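Local coordinates for protein vaginolysin (Gardnerella vaginalis, PDB 5IMY) that probably binds cholesterol in host membranes and lyses cells as a pore-forming toxin of the cholesterol-dependent cytolysin family, at residues M167-A172 against A281-I286. Sequence-based numbering, arbitrary orientation.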
loop_
_atom_site.group_PDB
_atom_site.type_symbol
_atom_site.label_atom_id
_atom_site.label_comp_id
_atom_site.label_asym_id
_atom_site.label_seq_id
_atom_site.Cartn_x
_atom_site.Cartn_y
_atom_site.Cartn_z
ATOM N N MET A 167 -7.894 -35.875 10.201
ATOM C CA MET A 167 -6.687 -35.097 9.996
ATOM C C MET A 167 -6.944 -33.639 10.343
ATOM O O MET A 167 -8.009 -33.092 10.036
ATOM C CB MET A 167 -6.202 -35.218 8.551
ATOM C CG MET A 167 -4.709 -35.454 8.428
ATOM S SD MET A 167 -3.842 -34.034 7.751
ATOM C CE MET A 167 -3.335 -34.707 6.173
ATOM N N GLN A 168 -5.967 -33.023 11.000
ATOM C CA GLN A 168 -6.009 -31.608 11.325
ATOM C C GLN A 168 -4.600 -31.058 11.187
ATOM O O GLN A 168 -3.627 -31.744 11.515
ATOM C CB GLN A 168 -6.545 -31.369 12.744
ATOM C CG GLN A 168 -5.569 -31.740 13.853
ATOM C CD GLN A 168 -6.269 -32.062 15.161
ATOM O OE1 GLN A 168 -7.446 -31.749 15.342
ATOM N NE2 GLN A 168 -5.548 -32.698 16.079
ATOM N N TYR A 169 -4.490 -29.833 10.684
ATOM C CA TYR A 169 -3.188 -29.228 10.457
ATOM C C TYR A 169 -3.215 -27.772 10.889
ATOM O O TYR A 169 -4.237 -27.090 10.775
ATOM C CB TYR A 169 -2.760 -29.335 8.984
ATOM C CG TYR A 169 -3.648 -28.581 8.016
ATOM C CD1 TYR A 169 -3.443 -27.231 7.765
ATOM C CD2 TYR A 169 -4.679 -29.222 7.343
ATOM C CE1 TYR A 169 -4.246 -26.539 6.882
ATOM C CE2 TYR A 169 -5.487 -28.539 6.455
ATOM C CZ TYR A 169 -5.265 -27.197 6.229
ATOM O OH TYR A 169 -6.063 -26.506 5.348
ATOM N N ASP A 170 -2.075 -27.308 11.389
ATOM C CA ASP A 170 -1.883 -25.921 11.782
ATOM C C ASP A 170 -0.696 -25.363 11.013
ATOM O O ASP A 170 0.385 -25.961 11.015
ATOM C CB ASP A 170 -1.655 -25.800 13.290
ATOM C CG ASP A 170 -2.822 -26.328 14.099
ATOM O OD1 ASP A 170 -3.789 -25.570 14.314
ATOM O OD2 ASP A 170 -2.773 -27.504 14.519
ATOM N N SER A 171 -0.904 -24.232 10.352
ATOM C CA SER A 171 0.104 -23.621 9.503
ATOM C C SER A 171 0.586 -22.314 10.114
ATOM O O SER A 171 -0.103 -21.682 10.920
ATOM C CB SER A 171 -0.451 -23.365 8.099
ATOM O OG SER A 171 -0.600 -24.573 7.376
ATOM N N ALA A 172 1.789 -21.911 9.713
ATOM C CA ALA A 172 2.342 -20.633 10.133
ATOM C C ALA A 172 3.552 -20.319 9.272
ATOM O O ALA A 172 4.315 -21.218 8.913
ATOM C CB ALA A 172 2.737 -20.649 11.614
ATOM N N ALA A 281 -1.118 -20.999 -2.125
ATOM C CA ALA A 281 -0.769 -22.151 -2.950
ATOM C C ALA A 281 -0.476 -23.372 -2.088
ATOM O O ALA A 281 -0.972 -24.470 -2.359
ATOM C CB ALA A 281 0.430 -21.816 -3.838
ATOM N N VAL A 282 0.337 -23.202 -1.044
ATOM C CA VAL A 282 0.652 -24.318 -0.156
ATOM C C VAL A 282 -0.608 -24.798 0.552
ATOM O O VAL A 282 -0.883 -26.002 0.622
ATOM C CB VAL A 282 1.748 -23.908 0.847
ATOM C CG1 VAL A 282 1.797 -24.867 2.042
ATOM C CG2 VAL A 282 3.098 -23.865 0.148
ATOM N N GLU A 283 -1.393 -23.862 1.089
ATOM C CA GLU A 283 -2.616 -24.239 1.788
ATOM C C GLU A 283 -3.593 -24.933 0.844
ATOM O O GLU A 283 -4.302 -25.863 1.247
ATOM C CB GLU A 283 -3.258 -23.001 2.417
ATOM C CG GLU A 283 -4.397 -23.314 3.380
ATOM C CD GLU A 283 -3.974 -23.298 4.839
ATOM O OE1 GLU A 283 -2.761 -23.195 5.117
ATOM O OE2 GLU A 283 -4.864 -23.391 5.714
ATOM N N ALA A 284 -3.642 -24.495 -0.416
ATOM C CA ALA A 284 -4.540 -25.122 -1.382
ATOM C C ALA A 284 -4.114 -26.552 -1.683
ATOM O O ALA A 284 -4.961 -27.446 -1.805
ATOM C CB ALA A 284 -4.588 -24.295 -2.666
ATOM N N ALA A 285 -2.807 -26.792 -1.809
ATOM C CA ALA A 285 -2.320 -28.149 -2.032
ATOM C C ALA A 285 -2.670 -29.054 -0.858
ATOM O O ALA A 285 -3.197 -30.156 -1.043
ATOM C CB ALA A 285 -0.809 -28.128 -2.269
ATOM N N ILE A 286 -2.381 -28.601 0.366
ATOM C CA ILE A 286 -2.733 -29.367 1.561
ATOM C C ILE A 286 -4.204 -29.760 1.530
ATOM O O ILE A 286 -4.574 -30.876 1.912
ATOM C CB ILE A 286 -2.393 -28.558 2.829
ATOM C CG1 ILE A 286 -0.877 -28.466 3.012
ATOM C CG2 ILE A 286 -3.049 -29.179 4.068
ATOM C CD1 ILE A 286 -0.450 -27.444 4.045
#
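Strand 167-172, which carries Tyr169 and Ser171, runs nearly antiparallel to helix 281-286, their N-to-C directions 170° apart and the axes 10.8 Å apart at closest approach. Ile286 CG2 lies over one face of the Tyr169 ring, 3.6 Å from its centroid and 16° off the ring normal, a CH-pi contact displaced toward the rim. Glu283 meets the same ring at its edge, with OE2 in the ring plane and 3.4 Å from Tyr169 OH, a weak hydrogen bond donated by the phenol. The CG of Glu283 stands opposite the backbone N (chi1 -169°), and a bend at chi2 carries the carboxylate to the strand. Its other oxygen, OE1, accepts a second weak bond from Ser171 OG at 3.4 Å. Gln168 and Asp170 pair with Lys215 and Asn213, respectively, through backbone hydrogen bonds to strand 208-223; Ile286 and Glu283 dock helix 278-286 on this sheet. Lying between strands 263-271 and 305-311, the helix probably belongs to a segment that refolds into a transmembrane hairpin, as in this family. Each carboxylate oxygen thus receives one long hydroxyl bond, which, with a weak ion pair from OE2 to Lys287, would probably favour the ionised form of Glu283.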